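Local coordinates for protein nicotinamide-nucleotide adenylyltransferase NadR family / Ribosylnicotinamide kinase (Lactococcus lactis subsp. cremoris, PDB 6GYE) that binds nicotinamide riboside and probably phosphorylates it to the mononucleotide, with a second domain likely to adenylylate nicotinamide mononucleotide to NAD+, at residues D98-R103 with L126-E131; L107-T112 with P137-Q142. One frame throughout, in Å; residues are numbered along the deposited sequence.

Contact 1. Residues D98-R103 with L126-E131; sequences DEWANR and LEYAAE
Glu131 OE2, one turn along from Tyr128, whose ring meets Trp100 across this contact, is gripped by two cations, Lys134 NZ and Arg135 NH1. Asp98 OD1, on the other helix, and Glu131 OE2 are 7.0 Å apart, and Arg135, bonded to both through NE and NH1 respectively, probably offsets their like charges.

The aromatic pair is an offset edge-to-face stack. One edge of the Tyr128 ring, made by CD2 and CE2, is directed at the six-membered ring of Trp100, with the planes of the two rings 76° apart. Tyr128 CE2 comes to 3.9 Å from Trp100 CZ2, and Tyr128 CD2 lies 3.9 Å from Trp100 CH2, so the far end of the indole does the touching. With CG anti to the backbone N (chi1 179°), the indole extends away from helix 95-110 toward helix 126-133.

These helices are successive connections in the Rossmann-like α/β domain: the first leads from strand 80-86 to strand 118-123, the second from there to strand 142-147. Trp97, on the first helix, adds edge-to-face contacts to both rings and makes the pair an aromatic cluster of three, while Trp100 NE1 donates to Glu87 OE2, which satisfies the polar atom of this buried indole and helps fix its rotation.

Elsewhere on helix 95-110, Arg103 NE donates to Glu99 OE2 at 3.3 Å in a nearly straight hydrogen bond that is part of a salt bridge, entering on the anti side of the carboxylate.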
ATOM      1  N   ASP A  98      28.744  16.395 -12.930  1.00 92.85           N
ATOM      2  CA  ASP A  98      29.410  17.226 -11.934  1.00 90.93           C
ATOM      3  C   ASP A  98      28.433  17.606 -10.833  1.00 87.15           C
ATOM      4  O   ASP A  98      28.668  17.337  -9.650  1.00 81.95           O
ATOM      5  CB  ASP A  98      29.974  18.477 -12.596  1.00102.22           C
ATOM      6  CG  ASP A  98      31.124  18.173 -13.518  1.00108.95           C
ATOM      7  OD1 ASP A  98      31.945  17.307 -13.162  1.00107.57           O
ATOM      8  OD2 ASP A  98      31.211  18.811 -14.590  1.00116.46           O
ATOM      9  N   GLU A  99      27.310  18.213 -11.223  1.00 88.45           N
ATOM     10  CA  GLU A  99      26.283  18.599 -10.265  1.00 93.97           C
ATOM     11  C   GLU A  99      25.751  17.390  -9.499  1.00101.38           C
ATOM     12  O   GLU A  99      25.512  17.468  -8.288  1.00102.91           O
ATOM     13  CB  GLU A  99      25.155  19.323 -10.999  1.00 99.46           C
ATOM     14  CG  GLU A  99      23.935  19.636 -10.144  1.00112.74           C
ATOM     15  CD  GLU A  99      24.126  20.832  -9.243  1.00119.94           C
ATOM     16  OE1 GLU A  99      25.140  21.546  -9.415  1.00125.65           O
ATOM     17  OE2 GLU A  99      23.254  21.056  -8.370  1.00115.86           O
ATOM     18  N   TRP A 100      25.556  16.263 -10.186  1.00101.45           N
ATOM     19  CA  TRP A 100      25.098  15.058  -9.502  1.00 91.17           C
ATOM     20  C   TRP A 100      26.061  14.670  -8.386  1.00 85.51           C
ATOM     21  O   TRP A 100      25.650  14.461  -7.238  1.00 80.31           O
ATOM     22  CB  TRP A 100      24.928  13.917 -10.513  1.00 90.59           C
ATOM     23  CG  TRP A 100      24.476  12.621  -9.926  1.00 86.36           C
ATOM     24  CD1 TRP A 100      23.190  12.217  -9.708  1.00 80.43           C
ATOM     25  CD2 TRP A 100      25.314  11.542  -9.506  1.00 86.51           C
ATOM     26  NE1 TRP A 100      23.179  10.957  -9.152  1.00 79.02           N
ATOM     27  CE2 TRP A 100      24.471  10.524  -9.015  1.00 81.52           C
ATOM     28  CE3 TRP A 100      26.701  11.344  -9.481  1.00 85.30           C
ATOM     29  CZ2 TRP A 100      24.966   9.325  -8.516  1.00 80.62           C
ATOM     30  CZ3 TRP A 100      27.191  10.153  -8.981  1.00 78.64           C
ATOM     31  CH2 TRP A 100      26.326   9.159  -8.507  1.00 79.41           C
ATOM     32  N   ALA A 101      27.357  14.613  -8.698  1.00 84.97           N
ATOM     33  CA  ALA A 101      28.350  14.258  -7.690  1.00 83.33           C
ATOM     34  C   ALA A 101      28.404  15.286  -6.567  1.00 86.30           C
ATOM     35  O   ALA A 101      28.592  14.922  -5.398  1.00 86.96           O
ATOM     36  CB  ALA A 101      29.724  14.097  -8.331  1.00 77.89           C
ATOM     37  N   ASN A 102      28.263  16.576  -6.902  1.00 85.36           N
ATOM     38  CA  ASN A 102      28.234  17.609  -5.868  1.00 88.23           C
ATOM     39  C   ASN A 102      27.180  17.295  -4.825  1.00 86.88           C
ATOM     40  O   ASN A 102      27.469  17.243  -3.627  1.00 89.46           O
ATOM     41  CB  ASN A 102      27.961  18.983  -6.477  1.00 88.78           C
ATOM     42  CG  ASN A 102      29.151  19.539  -7.197  1.00100.16           C
ATOM     43  OD1 ASN A 102      30.288  19.151  -6.926  1.00104.76           O
ATOM     44  ND2 ASN A 102      28.908  20.464  -8.119  1.00107.77           N
ATOM     45  N   ARG A 103      25.955  17.029  -5.280  1.00 88.96           N
ATOM     46  CA  ARG A 103      24.886  16.677  -4.358  1.00 86.63           C
ATOM     47  C   ARG A 103      25.245  15.426  -3.573  1.00 83.00           C
ATOM     48  O   ARG A 103      25.000  15.345  -2.366  1.00 85.77           O
ATOM     49  CB  ARG A 103      23.586  16.463  -5.129  1.00 81.82           C
ATOM     50  CG  ARG A 103      23.183  17.635  -5.999  1.00 81.70           C
ATOM     51  CD  ARG A 103      21.815  17.394  -6.610  1.00 85.18           C
ATOM     52  NE  ARG A 103      21.454  18.447  -7.554  1.00 92.31           N
ATOM     53  CZ  ARG A 103      20.366  18.412  -8.314  1.00 90.72           C
ATOM     54  NH1 ARG A 103      19.545  17.369  -8.237  1.00 83.02           N
ATOM     55  NH2 ARG A 103      20.105  19.408  -9.153  1.00 89.15           N
ATOM     56  N   LEU A 126      28.393   0.237 -14.821  1.00 96.29           N
ATOM     57  CA  LEU A 126      29.777   0.631 -15.074  1.00101.08           C
ATOM     58  C   LEU A 126      29.902   2.128 -15.319  1.00 97.20           C
ATOM     59  O   LEU A 126      30.937   2.721 -14.999  1.00 91.90           O
ATOM     60  CB  LEU A 126      30.359  -0.123 -16.273  1.00103.07           C
ATOM     61  CG  LEU A 126      30.665  -1.624 -16.262  1.00107.71           C
ATOM     62  CD1 LEU A 126      31.886  -1.902 -15.393  1.00103.58           C
ATOM     63  CD2 LEU A 126      29.469  -2.462 -15.816  1.00110.38           C
ATOM     64  N   GLU A 127      28.867   2.757 -15.879  1.00 99.54           N
ATOM     65  CA  GLU A 127      28.951   4.187 -16.153  1.00101.51           C
ATOM     66  C   GLU A 127      29.050   4.997 -14.871  1.00 95.33           C
ATOM     67  O   GLU A 127      29.861   5.926 -14.777  1.00 94.59           O
ATOM     68  CB  GLU A 127      27.742   4.639 -16.969  1.00108.97           C
ATOM     69  CG  GLU A 127      27.741   6.127 -17.275  1.00120.62           C
ATOM     70  CD  GLU A 127      26.845   6.491 -18.444  1.00130.10           C
ATOM     71  OE1 GLU A 127      25.843   5.779 -18.677  1.00131.33           O
ATOM     72  OE2 GLU A 127      27.151   7.484 -19.137  1.00134.70           O
ATOM     73  N   TYR A 128      28.259   4.640 -13.863  1.00 89.22           N
ATOM     74  CA  TYR A 128      28.309   5.374 -12.606  1.00 86.80           C
ATOM     75  C   TYR A 128      29.680   5.255 -11.965  1.00 87.03           C
ATOM     76  O   TYR A 128      30.245   6.253 -11.495  1.00 86.61           O
ATOM     77  CB  TYR A 128      27.210   4.875 -11.670  1.00 81.37           C
ATOM     78  CG  TYR A 128      25.876   5.482 -12.019  1.00 93.05           C
ATOM     79  CD1 TYR A 128      25.169   5.037 -13.130  1.00 99.72           C
ATOM     80  CD2 TYR A 128      25.330   6.519 -11.263  1.00 95.18           C
ATOM     81  CE1 TYR A 128      23.952   5.590 -13.478  1.00106.69           C
ATOM     82  CE2 TYR A 128      24.107   7.083 -11.604  1.00 99.64           C
ATOM     83  CZ  TYR A 128      23.422   6.610 -12.715  1.00105.20           C
ATOM     84  OH  TYR A 128      22.210   7.152 -13.079  1.00104.00           O
ATOM     85  N   ALA A 129      30.247   4.050 -11.968  1.00 81.40           N
ATOM     86  CA  ALA A 129      31.563   3.855 -11.381  1.00 74.00           C
ATOM     87  C   ALA A 129      32.592   4.774 -12.019  1.00 82.90           C
ATOM     88  O   ALA A 129      33.300   5.509 -11.320  1.00 87.03           O
ATOM     89  CB  ALA A 129      31.979   2.395 -11.520  1.00 75.16           C
ATOM     90  N   ALA A 130      32.649   4.794 -13.352  1.00 82.84           N
ATOM     91  CA  ALA A 130      33.677   5.584 -14.028  1.00 87.09           C
ATOM     92  C   ALA A 130      33.488   7.075 -13.776  1.00 89.06           C
ATOM     93  O   ALA A 130      34.471   7.799 -13.571  1.00 91.44           O
ATOM     94  CB  ALA A 130      33.691   5.281 -15.528  1.00 83.06           C
ATOM     95  N   GLU A 131      32.240   7.555 -13.816  1.00 87.37           N
ATOM     96  CA  GLU A 131      31.989   8.978 -13.600  1.00 87.75           C
ATOM     97  C   GLU A 131      32.281   9.373 -12.159  1.00 86.93           C
ATOM     98  O   GLU A 131      32.787  10.471 -11.894  1.00 87.83           O
ATOM     99  CB  GLU A 131      30.545   9.326 -13.976  1.00 84.60           C
ATOM    100  CG  GLU A 131      30.206   9.115 -15.454  1.00 94.84           C
ATOM    101  CD  GLU A 131      31.077   9.941 -16.420  1.00103.53           C
ATOM    102  OE1 GLU A 131      31.118   9.602 -17.624  1.00104.34           O
ATOM    103  OE2 GLU A 131      31.727  10.918 -15.983  1.00106.08           O
TER

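Contact 2. Residues L107-T112 with P137-Q142; sequences LIHHNT and PADGNQ
His109 and Asp139 are joined by a His-carboxylate hydrogen bond, with NE2 of the ring donating to Asp139 OD2 at 2.8 Å. The N-H points almost straight at the oxygen (172°), which lies in the ring plane and is approached on its anti side. Ring and carboxylate planes are turned 65° from each other. Asp139 OD2 is also hydrogen-bonded to Tyr143 OH, a group that Asn141 ND2 engages as well.

The other carboxylate oxygen shapes the loop. Asp139 CG sits between its own N and carbonyl carbon (chi1 57°), and OD1 takes the amide of Asn141 N at 3.0 Å from above the carboxylate plane, an Asx turn. Were this aspartate an alanine, His109 NE2 and Tyr143 OH would probably lose their shared acceptor and the turn its side-chain bond.

Two further side-chain bonds finish the helix end. Asn111 ND2 binds Leu107 O at 2.9 Å, joining the Asn111 backbone N on that one acceptor, and Thr112 OG1 donates to Ile108 O at 3.0 Å.

The side chains of His109 and Pro137 both touch Tyr143 on strand 142-147. The contact lies at the surface and joins the last turn of helix 95-110 to the loop between helix 126-133 and strand 142-147, an outermost strand of the five-stranded parallel sheet.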
ATOM      1  N   LEU A 107      25.728  15.152   0.480  1.00 85.76           N
ATOM      2  CA  LEU A 107      24.988  14.206   1.314  1.00 78.61           C
ATOM      3  C   LEU A 107      25.911  13.484   2.282  1.00 81.81           C
ATOM      4  O   LEU A 107      25.590  13.328   3.464  1.00 85.63           O
ATOM      5  CB  LEU A 107      24.283  13.178   0.438  1.00 80.72           C
ATOM      6  CG  LEU A 107      22.823  13.306   0.032  1.00 77.15           C
ATOM      7  CD1 LEU A 107      22.336  11.948  -0.472  1.00 69.94           C
ATOM      8  CD2 LEU A 107      21.995  13.782   1.174  1.00 69.40           C
ATOM      9  N   ILE A 108      27.053  13.010   1.788  1.00 82.16           N
ATOM     10  CA  ILE A 108      28.018  12.319   2.641  1.00 82.29           C
ATOM     11  C   ILE A 108      28.523  13.250   3.738  1.00 85.19           C
ATOM     12  O   ILE A 108      28.631  12.867   4.910  1.00 83.29           O
ATOM     13  CB  ILE A 108      29.182  11.784   1.791  1.00 74.68           C
ATOM     14  CG1 ILE A 108      28.682  10.729   0.813  1.00 69.50           C
ATOM     15  CG2 ILE A 108      30.290  11.235   2.689  1.00 69.50           C
ATOM     16  CD1 ILE A 108      29.774  10.118  -0.015  1.00 71.52           C
ATOM     17  N   HIS A 109      28.874  14.480   3.365  1.00 85.19           N
ATOM     18  CA  HIS A 109      29.380  15.428   4.349  1.00 88.80           C
ATOM     19  C   HIS A 109      28.340  15.700   5.435  1.00 92.29           C
ATOM     20  O   HIS A 109      28.648  15.670   6.631  1.00 91.57           O
ATOM     21  CB  HIS A 109      29.806  16.721   3.654  1.00 84.22           C
ATOM     22  CG  HIS A 109      30.949  16.546   2.700  1.00 91.14           C
ATOM     23  ND1 HIS A 109      31.211  17.436   1.679  1.00 96.49           N
ATOM     24  CD2 HIS A 109      31.895  15.579   2.603  1.00 91.24           C
ATOM     25  CE1 HIS A 109      32.270  17.028   1.000  1.00 96.44           C
ATOM     26  NE2 HIS A 109      32.702  15.902   1.538  1.00 92.37           N
ATOM     27  N   HIS A 110      27.093  15.947   5.032  1.00 93.39           N
ATOM     28  CA  HIS A 110      26.064  16.333   5.991  1.00 99.00           C
ATOM     29  C   HIS A 110      25.748  15.201   6.962  1.00 96.61           C
ATOM     30  O   HIS A 110      25.517  15.443   8.151  1.00 99.09           O
ATOM     31  CB  HIS A 110      24.798  16.762   5.247  1.00104.42           C
ATOM     32  CG  HIS A 110      23.743  17.348   6.134  1.00119.91           C
ATOM     33  ND1 HIS A 110      23.983  18.414   6.979  1.00126.01           N
ATOM     34  CD2 HIS A 110      22.445  17.009   6.319  1.00120.79           C
ATOM     35  CE1 HIS A 110      22.875  18.710   7.635  1.00125.34           C
ATOM     36  NE2 HIS A 110      21.928  17.873   7.253  1.00120.91           N
ATOM     37  N   ASN A 111      25.758  13.961   6.488  1.00 88.67           N
ATOM     38  CA  ASN A 111      25.261  12.830   7.259  1.00 81.11           C
ATOM     39  C   ASN A 111      26.369  12.035   7.936  1.00 77.31           C
ATOM     40  O   ASN A 111      26.118  10.928   8.422  1.00 72.61           O
ATOM     41  CB  ASN A 111      24.427  11.908   6.362  1.00 79.48           C
ATOM     42  CG  ASN A 111      23.101  12.527   5.976  1.00 92.30           C
ATOM     43  OD1 ASN A 111      22.107  12.390   6.695  1.00106.48           O
ATOM     44  ND2 ASN A 111      23.085  13.251   4.859  1.00 87.74           N
ATOM     45  N   THR A 112      27.576  12.574   8.010  1.00 82.62           N
ATOM     46  CA  THR A 112      28.669  11.877   8.666  1.00 88.24           C
ATOM     47  C   THR A 112      29.189  12.683   9.846  1.00 96.68           C
ATOM     48  O   THR A 112      29.267  13.915   9.793  1.00100.11           O
ATOM     49  CB  THR A 112      29.808  11.594   7.684  1.00 86.13           C
ATOM     50  OG1 THR A 112      29.364  10.635   6.715  1.00 88.79           O
ATOM     51  CG2 THR A 112      30.981  11.025   8.429  1.00 81.54           C
ATOM     52  N   PRO A 137      36.353  14.300  -4.356  1.00 88.01           N
ATOM     53  CA  PRO A 137      36.836  15.605  -3.901  1.00 89.86           C
ATOM     54  C   PRO A 137      37.999  15.482  -2.929  1.00 96.02           C
ATOM     55  O   PRO A 137      38.232  14.441  -2.310  1.00 91.86           O
ATOM     56  CB  PRO A 137      35.613  16.220  -3.212  1.00 83.46           C
ATOM     57  CG  PRO A 137      34.689  15.072  -2.896  1.00 80.56           C
ATOM     58  CD  PRO A 137      35.240  13.810  -3.525  1.00 87.84           C
ATOM     59  N   ALA A 138      38.744  16.584  -2.826  1.00103.29           N
ATOM     60  CA  ALA A 138      39.866  16.693  -1.896  1.00103.46           C
ATOM     61  C   ALA A 138      39.333  17.218  -0.569  1.00108.80           C
ATOM     62  O   ALA A 138      39.498  18.386  -0.209  1.00113.80           O
ATOM     63  CB  ALA A 138      40.951  17.592  -2.468  1.00 99.69           C
ATOM     64  N   ASP A 139      38.662  16.328   0.165  1.00104.92           N
ATOM     65  CA  ASP A 139      38.001  16.692   1.410  1.00 96.61           C
ATOM     66  C   ASP A 139      38.603  15.996   2.624  1.00 92.89           C
ATOM     67  O   ASP A 139      38.002  16.034   3.704  1.00 90.90           O
ATOM     68  CB  ASP A 139      36.504  16.385   1.317  1.00 92.02           C
ATOM     69  CG  ASP A 139      36.228  14.929   0.992  1.00 91.22           C
ATOM     70  OD1 ASP A 139      37.188  14.131   0.948  1.00 87.75           O
ATOM     71  OD2 ASP A 139      35.047  14.586   0.775  1.00 85.13           O
ATOM     72  N   GLY A 140      39.760  15.355   2.479  1.00 93.16           N
ATOM     73  CA  GLY A 140      40.356  14.612   3.566  1.00 92.24           C
ATOM     74  C   GLY A 140      39.901  13.171   3.688  1.00 96.96           C
ATOM     75  O   GLY A 140      40.417  12.454   4.556  1.00106.66           O
ATOM     76  N   ASN A 141      38.944  12.728   2.869  1.00 86.63           N
ATOM     77  CA  ASN A 141      38.495  11.340   2.859  1.00 85.27           C
ATOM     78  C   ASN A 141      39.223  10.502   1.814  1.00 89.19           C
ATOM     79  O   ASN A 141      39.712  11.003   0.799  1.00 93.46           O
ATOM     80  CB  ASN A 141      36.996  11.245   2.586  1.00 78.93           C
ATOM     81  CG  ASN A 141      36.164  11.759   3.721  1.00 83.46           C
ATOM     82  OD1 ASN A 141      36.576  11.727   4.883  1.00 85.09           O
ATOM     83  ND2 ASN A 141      34.979  12.244   3.394  1.00 87.31           N
ATOM     84  N   GLN A 142      39.251   9.198   2.072  1.00 87.40           N
ATOM     85  CA  GLN A 142      39.709   8.192   1.129  1.00 83.91           C
ATOM     86  C   GLN A 142      38.487   7.526   0.503  1.00 89.73           C
ATOM     87  O   GLN A 142      37.595   7.052   1.216  1.00 80.44           O
ATOM     88  CB  GLN A 142      40.584   7.154   1.832  1.00 86.76           C
ATOM     89  CG  GLN A 142      41.309   6.196   0.889  1.00 93.70           C
ATOM     90  CD  GLN A 142      41.889   4.981   1.607  1.00105.03           C
ATOM     91  OE1 GLN A 142      41.250   4.395   2.488  1.00114.59           O
ATOM     92  NE2 GLN A 142      43.120   4.621   1.256  1.00103.53           N
TER

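How the contacts relate
Contacts 1 and 2 both use helix 95-110, and their centres are about 15 Å apart. Along the chain the segments alternate: 98-103, 107-112, 126-131 and 137-142. The first half of the helix meets helix 126-133, and its last turn meets the loop that follows that helix. Together they attach one helix to two successive parts of the connection between strands 118-123 and 142-147, the latter at an edge of the five-stranded parallel sheet. Both lie in the Rossmann-like domain, probably the adenylyltransferase part, whereas the nicotinamide riboside pocket is built from residues later in the chain, largely within the P-loop NTPase domain, probably the kinase.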